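Local coordinates for protein glycosyltransferase (Rickettsia africae, PDB 7MI0) that probably transfers sugar residues to an acceptor, as expected of a GT-B-fold glycosyltransferase of family GT4, at residues V179-P191 with R369-M381. Sequence-based numbering, arbitrary orientation.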
ATOM      1  N   VAL A 179       1.179   9.114 -12.695  1.00 43.54           N
ATOM      2  CA  VAL A 179       0.820   7.922 -11.937  1.00 41.89           C
ATOM      3  C   VAL A 179       2.055   7.048 -11.769  1.00 44.84           C
ATOM      4  O   VAL A 179       2.752   6.747 -12.746  1.00 49.47           O
ATOM      5  CB  VAL A 179      -0.311   7.144 -12.626  1.00 45.05           C
ATOM      6  CG1 VAL A 179      -0.776   5.995 -11.737  1.00 43.59           C
ATOM      7  CG2 VAL A 179      -1.461   8.071 -12.959  1.00 51.45           C
ATOM      8  N   ILE A 180       2.331   6.649 -10.529  1.00 41.28           N
ATOM      9  CA  ILE A 180       3.401   5.700 -10.214  1.00 42.09           C
ATOM     10  C   ILE A 180       2.762   4.607  -9.356  1.00 42.76           C
ATOM     11  O   ILE A 180       2.709   4.719  -8.128  1.00 41.88           O
ATOM     12  CB  ILE A 180       4.578   6.353  -9.485  1.00 37.27           C
ATOM     13  CG1 ILE A 180       5.094   7.555 -10.270  1.00 38.01           C
ATOM     14  CG2 ILE A 180       5.691   5.346  -9.247  1.00 34.60           C
ATOM     15  CD1 ILE A 180       6.268   8.239  -9.611  1.00 38.32           C
ATOM     16  N   GLU A 181       2.277   3.545 -10.000  1.00 41.58           N
ATOM     17  CA  GLU A 181       1.597   2.482  -9.270  1.00 42.85           C
ATOM     18  C   GLU A 181       2.506   1.886  -8.201  1.00 39.91           C
ATOM     19  O   GLU A 181       3.734   1.959  -8.271  1.00 42.27           O
ATOM     20  CB  GLU A 181       1.138   1.364 -10.211  1.00 46.38           C
ATOM     21  CG  GLU A 181       0.100   1.755 -11.243  1.00 46.14           C
ATOM     22  CD  GLU A 181       0.722   2.290 -12.517  1.00 54.16           C
ATOM     23  OE1 GLU A 181       1.830   2.875 -12.446  1.00 52.99           O
ATOM     24  OE2 GLU A 181       0.103   2.120 -13.593  1.00 56.86           O
ATOM     25  N   ARG A 182       1.878   1.284  -7.201  1.00 38.31           N
ATOM     26  CA  ARG A 182       2.620   0.671  -6.115  1.00 38.68           C
ATOM     27  C   ARG A 182       3.242  -0.642  -6.570  1.00 45.75           C
ATOM     28  O   ARG A 182       2.654  -1.391  -7.354  1.00 50.19           O
ATOM     29  CB  ARG A 182       1.699   0.442  -4.920  1.00 45.11           C
ATOM     30  CG  ARG A 182       1.109   1.723  -4.365  1.00 44.56           C
ATOM     31  CD  ARG A 182       2.205   2.648  -3.884  1.00 46.41           C
ATOM     32  NE  ARG A 182       2.603   3.619  -4.896  1.00 43.87           N
ATOM     33  CZ  ARG A 182       3.600   4.482  -4.750  1.00 43.85           C
ATOM     34  NH1 ARG A 182       4.353   4.491  -3.661  1.00 44.46           N
ATOM     35  NH2 ARG A 182       3.847   5.361  -5.722  1.00 38.18           N
ATOM     36  N   GLY A 183       4.440  -0.923  -6.071  1.00 42.16           N
ATOM     37  CA  GLY A 183       5.187  -2.100  -6.464  1.00 41.60           C
ATOM     38  C   GLY A 183       5.335  -3.091  -5.328  1.00 37.92           C
ATOM     39  O   GLY A 183       5.317  -2.719  -4.156  1.00 39.72           O
ATOM     40  N   VAL A 184       5.485  -4.359  -5.690  1.00 40.34           N
ATOM     41  CA  VAL A 184       5.741  -5.438  -4.745  1.00 41.91           C
ATOM     42  C   VAL A 184       7.141  -5.974  -5.006  1.00 43.46           C
ATOM     43  O   VAL A 184       7.540  -6.159  -6.161  1.00 39.60           O
ATOM     44  CB  VAL A 184       4.681  -6.553  -4.861  1.00 36.75           C
ATOM     45  CG1 VAL A 184       5.180  -7.846  -4.248  1.00 39.52           C
ATOM     46  CG2 VAL A 184       3.425  -6.123  -4.164  1.00 46.85           C
ATOM     47  N   ASN A 185       7.894  -6.197  -3.933  1.00 43.46           N
ATOM     48  CA  ASN A 185       9.247  -6.737  -4.033  1.00 39.70           C
ATOM     49  C   ASN A 185       9.161  -8.173  -4.529  1.00 42.81           C
ATOM     50  O   ASN A 185       8.924  -9.097  -3.750  1.00 44.70           O
ATOM     51  CB  ASN A 185       9.943  -6.661  -2.681  1.00 43.05           C
ATOM     52  CG  ASN A 185      11.420  -6.964  -2.769  1.00 43.24           C
ATOM     53  OD1 ASN A 185      11.865  -7.706  -3.641  1.00 49.44           O
ATOM     54  ND2 ASN A 185      12.197  -6.377  -1.864  1.00 53.39           N
ATOM     55  N   CYS A 186       9.362  -8.371  -5.832  1.00 45.42           N
ATOM     56  CA  CYS A 186       9.263  -9.710  -6.399  1.00 40.84           C
ATOM     57  C   CYS A 186      10.447 -10.590  -6.039  1.00 48.71           C
ATOM     58  O   CYS A 186      10.416 -11.797  -6.319  1.00 47.44           O
ATOM     59  CB  CYS A 186       9.115  -9.620  -7.910  1.00 38.16           C
ATOM     60  SG  CYS A 186       7.495  -9.037  -8.357  1.00 45.05           S
ATOM     61  N   ASP A 187      11.485 -10.018  -5.432  1.00 47.40           N
ATOM     62  CA  ASP A 187      12.572 -10.833  -4.918  1.00 41.05           C
ATOM     63  C   ASP A 187      12.222 -11.405  -3.549  1.00 46.10           C
ATOM     64  O   ASP A 187      12.567 -12.553  -3.252  1.00 51.47           O
ATOM     65  CB  ASP A 187      13.859 -10.011  -4.875  1.00 41.97           C
ATOM     66  CG  ASP A 187      14.523  -9.897  -6.243  1.00 57.94           C
ATOM     67  OD1 ASP A 187      14.669 -10.937  -6.922  1.00 62.90           O
ATOM     68  OD2 ASP A 187      14.895  -8.773  -6.646  1.00 61.81           O
ATOM     69  N   TYR A 188      11.522 -10.636  -2.714  1.00 43.69           N
ATOM     70  CA  TYR A 188      11.073 -11.161  -1.427  1.00 45.71           C
ATOM     71  C   TYR A 188       9.844 -12.049  -1.598  1.00 45.67           C
ATOM     72  O   TYR A 188       9.837 -13.206  -1.172  1.00 51.91           O
ATOM     73  CB  TYR A 188      10.780 -10.015  -0.451  1.00 50.60           C
ATOM     74  CG  TYR A 188      10.233 -10.481   0.887  1.00 52.52           C
ATOM     75  CD1 TYR A 188      11.088 -10.832   1.923  1.00 51.98           C
ATOM     76  CD2 TYR A 188       8.862 -10.574   1.108  1.00 53.10           C
ATOM     77  CE1 TYR A 188      10.594 -11.264   3.143  1.00 58.49           C
ATOM     78  CE2 TYR A 188       8.360 -11.010   2.320  1.00 61.59           C
ATOM     79  CZ  TYR A 188       9.233 -11.352   3.336  1.00 68.79           C
ATOM     80  OH  TYR A 188       8.741 -11.781   4.550  1.00 82.94           O
ATOM     81  N   PHE A 189       8.786 -11.517  -2.212  1.00 45.66           N
ATOM     82  CA  PHE A 189       7.599 -12.310  -2.536  1.00 47.57           C
ATOM     83  C   PHE A 189       7.902 -13.126  -3.788  1.00 46.51           C
ATOM     84  O   PHE A 189       7.567 -12.756  -4.916  1.00 44.42           O
ATOM     85  CB  PHE A 189       6.381 -11.415  -2.721  1.00 45.10           C
ATOM     86  CG  PHE A 189       5.931 -10.742  -1.459  1.00 50.64           C
ATOM     87  CD1 PHE A 189       5.038 -11.371  -0.603  1.00 50.95           C
ATOM     88  CD2 PHE A 189       6.404  -9.485  -1.123  1.00 51.32           C
ATOM     89  CE1 PHE A 189       4.627 -10.755   0.563  1.00 49.76           C
ATOM     90  CE2 PHE A 189       5.994  -8.865   0.045  1.00 50.78           C
ATOM     91  CZ  PHE A 189       5.105  -9.503   0.886  1.00 46.94           C
ATOM     92  N   ASP A 190       8.559 -14.260  -3.574  1.00 47.61           N
ATOM     93  CA  ASP A 190       9.006 -15.140  -4.647  1.00 48.40           C
ATOM     94  C   ASP A 190       8.766 -16.583  -4.227  1.00 50.02           C
ATOM     95  O   ASP A 190       9.440 -17.082  -3.317  1.00 51.26           O
ATOM     96  CB  ASP A 190      10.485 -14.896  -4.959  1.00 48.15           C
ATOM     97  CG  ASP A 190      11.014 -15.781  -6.082  1.00 48.16           C
ATOM     98  OD1 ASP A 190      10.211 -16.412  -6.805  1.00 47.88           O
ATOM     99  OD2 ASP A 190      12.252 -15.840  -6.242  1.00 47.54           O
ATOM    100  N   PRO A 191       7.815 -17.280  -4.856  1.00 52.10           N
ATOM    101  CA  PRO A 191       7.517 -18.662  -4.442  1.00 48.03           C
ATOM    102  C   PRO A 191       8.706 -19.598  -4.540  1.00 53.14           C
ATOM    103  O   PRO A 191       8.703 -20.643  -3.877  1.00 58.64           O
ATOM    104  CB  PRO A 191       6.396 -19.079  -5.399  1.00 39.81           C
ATOM    105  CG  PRO A 191       5.776 -17.792  -5.832  1.00 44.13           C
ATOM    106  CD  PRO A 191       6.914 -16.819  -5.925  1.00 44.12           C
ATOM    107  N   ARG A 369       1.539 -13.780 -11.294  1.00 40.32           N
ATOM    108  CA  ARG A 369       2.892 -13.329 -11.002  1.00 37.02           C
ATOM    109  C   ARG A 369       3.534 -12.670 -12.217  1.00 41.46           C
ATOM    110  O   ARG A 369       4.331 -11.736 -12.063  1.00 41.20           O
ATOM    111  CB  ARG A 369       3.760 -14.482 -10.510  1.00 40.24           C
ATOM    112  CG  ARG A 369       5.186 -14.037 -10.215  1.00 39.09           C
ATOM    113  CD  ARG A 369       6.026 -15.099  -9.553  1.00 39.64           C
ATOM    114  NE  ARG A 369       7.411 -14.659  -9.454  1.00 39.78           N
ATOM    115  CZ  ARG A 369       7.898 -13.961  -8.440  1.00 42.38           C
ATOM    116  NH1 ARG A 369       7.147 -13.641  -7.400  1.00 46.99           N
ATOM    117  NH2 ARG A 369       9.171 -13.574  -8.472  1.00 40.22           N
ATOM    118  N   HIS A 370       3.194 -13.130 -13.425  1.00 39.99           N
ATOM    119  CA  HIS A 370       3.729 -12.494 -14.621  1.00 38.92           C
ATOM    120  C   HIS A 370       3.332 -11.026 -14.688  1.00 41.20           C
ATOM    121  O   HIS A 370       4.167 -10.160 -14.981  1.00 39.96           O
ATOM    122  CB  HIS A 370       3.259 -13.233 -15.870  1.00 37.29           C
ATOM    123  CG  HIS A 370       4.060 -14.455 -16.182  1.00 51.41           C
ATOM    124  ND1 HIS A 370       3.481 -15.656 -16.537  1.00 58.77           N
ATOM    125  CD2 HIS A 370       5.397 -14.663 -16.198  1.00 55.82           C
ATOM    126  CE1 HIS A 370       4.427 -16.551 -16.757  1.00 56.55           C
ATOM    127  NE2 HIS A 370       5.599 -15.974 -16.557  1.00 62.74           N
ATOM    128  N   THR A 371       2.068 -10.715 -14.404  1.00 42.32           N
ATOM    129  CA  THR A 371       1.646  -9.328 -14.533  1.00 40.28           C
ATOM    130  C   THR A 371       2.273  -8.450 -13.459  1.00 40.16           C
ATOM    131  O   THR A 371       2.494  -7.258 -13.693  1.00 42.01           O
ATOM    132  CB  THR A 371       0.119  -9.221 -14.509  1.00 42.26           C
ATOM    133  OG1 THR A 371      -0.266  -7.924 -14.979  1.00 46.14           O
ATOM    134  CG2 THR A 371      -0.433  -9.429 -13.103  1.00 39.31           C
ATOM    135  N   VAL A 372       2.598  -9.018 -12.296  1.00 39.13           N
ATOM    136  CA  VAL A 372       3.245  -8.227 -11.257  1.00 36.31           C
ATOM    137  C   VAL A 372       4.691  -7.936 -11.636  1.00 38.85           C
ATOM    138  O   VAL A 372       5.204  -6.838 -11.389  1.00 42.22           O
ATOM    139  CB  VAL A 372       3.133  -8.941  -9.897  1.00 37.45           C
ATOM    140  CG1 VAL A 372       3.931  -8.200  -8.837  1.00 40.05           C
ATOM    141  CG2 VAL A 372       1.683  -9.020  -9.476  1.00 38.74           C
ATOM    142  N   ILE A 373       5.364  -8.902 -12.263  1.00 38.67           N
ATOM    143  CA  ILE A 373       6.741  -8.690 -12.698  1.00 36.17           C
ATOM    144  C   ILE A 373       6.802  -7.688 -13.839  1.00 39.02           C
ATOM    145  O   ILE A 373       7.745  -6.892 -13.927  1.00 46.66           O
ATOM    146  CB  ILE A 373       7.371 -10.040 -13.084  1.00 41.16           C
ATOM    147  CG1 ILE A 373       7.696 -10.828 -11.825  1.00 36.30           C
ATOM    148  CG2 ILE A 373       8.623  -9.860 -13.940  1.00 43.94           C
ATOM    149  CD1 ILE A 373       8.235 -12.169 -12.123  1.00 42.36           C
ATOM    150  N   ASN A 374       5.788  -7.685 -14.707  1.00 38.73           N
ATOM    151  CA  ASN A 374       5.785  -6.840 -15.893  1.00 37.26           C
ATOM    152  C   ASN A 374       5.289  -5.424 -15.631  1.00 40.63           C
ATOM    153  O   ASN A 374       5.620  -4.519 -16.407  1.00 36.40           O
ATOM    154  CB  ASN A 374       4.916  -7.475 -16.980  1.00 39.84           C
ATOM    155  CG  ASN A 374       5.618  -8.606 -17.707  1.00 44.61           C
ATOM    156  OD1 ASN A 374       5.864  -9.669 -17.137  1.00 45.99           O
ATOM    157  ND2 ASN A 374       5.935  -8.385 -18.978  1.00 43.79           N
ATOM    158  N   ASN A 375       4.496  -5.211 -14.575  1.00 41.84           N
ATOM    159  CA  ASN A 375       3.783  -3.945 -14.400  1.00 36.00           C
ATOM    160  C   ASN A 375       3.733  -3.425 -12.975  1.00 42.05           C
ATOM    161  O   ASN A 375       3.508  -2.223 -12.800  1.00 43.47           O
ATOM    162  CB  ASN A 375       2.340  -4.068 -14.907  1.00 32.96           C
ATOM    163  CG  ASN A 375       2.246  -4.754 -16.255  1.00 38.08           C
ATOM    164  OD1 ASN A 375       1.714  -5.861 -16.360  1.00 40.10           O
ATOM    165  ND2 ASN A 375       2.765  -4.106 -17.295  1.00 37.08           N
ATOM    166  N   PHE A 376       3.910  -4.259 -11.946  1.00 43.31           N
ATOM    167  CA  PHE A 376       3.685  -3.827 -10.571  1.00 39.52           C
ATOM    168  C   PHE A 376       4.807  -4.277  -9.642  1.00 41.96           C
ATOM    169  O   PHE A 376       4.570  -4.564  -8.465  1.00 41.45           O
ATOM    170  CB  PHE A 376       2.333  -4.329 -10.069  1.00 34.68           C
ATOM    171  CG  PHE A 376       1.199  -3.998 -10.984  1.00 40.58           C
ATOM    172  CD1 PHE A 376       0.808  -2.680 -11.170  1.00 42.89           C
ATOM    173  CD2 PHE A 376       0.523  -4.998 -11.668  1.00 39.92           C
ATOM    174  CE1 PHE A 376      -0.240  -2.365 -12.019  1.00 40.95           C
ATOM    175  CE2 PHE A 376      -0.529  -4.690 -12.523  1.00 36.45           C
ATOM    176  CZ  PHE A 376      -0.913  -3.373 -12.696  1.00 37.63           C
ATOM    177  N   SER A 377       6.034  -4.338 -10.151  1.00 42.11           N
ATOM    178  CA  SER A 377       7.190  -4.630  -9.319  1.00 40.52           C
ATOM    179  C   SER A 377       7.642  -3.387  -8.561  1.00 41.75           C
ATOM    180  O   SER A 377       7.469  -2.254  -9.023  1.00 39.33           O
ATOM    181  CB  SER A 377       8.345  -5.130 -10.170  1.00 39.37           C
ATOM    182  OG  SER A 377       8.752  -4.107 -11.058  1.00 37.43           O
ATOM    183  N   LEU A 378       8.237  -3.612  -7.385  1.00 39.70           N
ATOM    184  CA  LEU A 378       8.915  -2.525  -6.686  1.00 40.10           C
ATOM    185  C   LEU A 378      10.002  -1.918  -7.560  1.00 43.16           C
ATOM    186  O   LEU A 378      10.209  -0.698  -7.558  1.00 44.93           O
ATOM    187  CB  LEU A 378       9.511  -3.031  -5.372  1.00 38.78           C
ATOM    188  CG  LEU A 378      10.458  -2.092  -4.623  1.00 35.39           C
ATOM    189  CD1 LEU A 378       9.718  -0.888  -4.089  1.00 38.45           C
ATOM    190  CD2 LEU A 378      11.146  -2.819  -3.497  1.00 38.89           C
ATOM    191  N   ASN A 379      10.693  -2.759  -8.330  1.00 46.84           N
ATOM    192  CA  ASN A 379      11.762  -2.279  -9.197  1.00 45.58           C
ATOM    193  C   ASN A 379      11.274  -1.185 -10.144  1.00 42.24           C
ATOM    194  O   ASN A 379      11.942  -0.160 -10.313  1.00 40.53           O
ATOM    195  CB  ASN A 379      12.341  -3.454  -9.979  1.00 46.31           C
ATOM    196  CG  ASN A 379      13.817  -3.312 -10.219  1.00 65.20           C
ATOM    197  OD1 ASN A 379      14.244  -2.559 -11.098  1.00 68.96           O
ATOM    198  ND2 ASN A 379      14.616  -4.028  -9.430  1.00 71.18           N
ATOM    199  N   LEU A 380      10.108  -1.379 -10.767  1.00 43.42           N
ATOM    200  CA  LEU A 380       9.578  -0.377 -11.689  1.00 38.82           C
ATOM    201  C   LEU A 380       9.053   0.848 -10.946  1.00 45.17           C
ATOM    202  O   LEU A 380       9.160   1.973 -11.451  1.00 44.41           O
ATOM    203  CB  LEU A 380       8.482  -0.999 -12.554  1.00 38.18           C
ATOM    204  CG  LEU A 380       7.695  -0.163 -13.563  1.00 39.62           C
ATOM    205  CD1 LEU A 380       8.569   0.360 -14.684  1.00 37.54           C
ATOM    206  CD2 LEU A 380       6.551  -0.987 -14.132  1.00 42.74           C
ATOM    207  N   MET A 381       8.489   0.654  -9.752  1.00 44.37           N
ATOM    208  CA  MET A 381       8.075   1.790  -8.937  1.00 35.79           C
ATOM    209  C   MET A 381       9.262   2.691  -8.633  1.00 37.04           C
ATOM    210  O   MET A 381       9.193   3.913  -8.806  1.00 40.89           O
ATOM    211  CB  MET A 381       7.429   1.296  -7.640  1.00 38.94           C
ATOM    212  CG  MET A 381       6.574   2.335  -6.923  1.00 41.62           C
ATOM    213  SD  MET A 381       6.275   1.937  -5.187  1.00 48.58           S
ATOM    214  CE  MET A 381       7.903   2.299  -4.518  1.00 39.60           C
TER
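The guanidinium of Arg369 holds two carbonyl oxygens at its edge, in its plane: NH1 donates to Phe189 O at 2.7 Å, using a lone pair, and NH2 almost straight (173°) to Cys186 O. Asp190 OD1 and Pro191 CD lie over one face, and Ile373 CG1, one turn on from Arg369 in helix 359-375, over the other. Asp190 OD1 forms a salt bridge 3.5 Å from Arg369 NH2; the carboxylate and guanidinium planes are 17° apart, and OD1 sits well out of the latter, so no N-H points at it. The Arg369 side chain, extended from CG to NE, carries the group to the loop carbonyls, and NH1 also donates to Ala311 O. Arg182 offers a guanidinium face to Met381 SD, 3.5 Å from NH1, while its NH2 bonds back to Ile180 O. The Phe376 ring carries Asn375 CB over one face and Glu181 CB at its edge.

Between these groups the backbones meet in a single bridge: Val184 N donates to Phe376 O, and Leu378 N to Val184 O, both at 2.9 Å. Close beside it, Gly183 CA makes a CA-H...O contact with Phe376 O at 3.2 Å.

The contact thus ties the connection between the two Rossmann-like domains of this GT-B fold to the junction of helices 359-375 and 378-393. Helix 304-311 packs against Val184, Phe189, Val372 and Phe376, and Ile180 pairs through its backbone with Ala157 of strand 154-157.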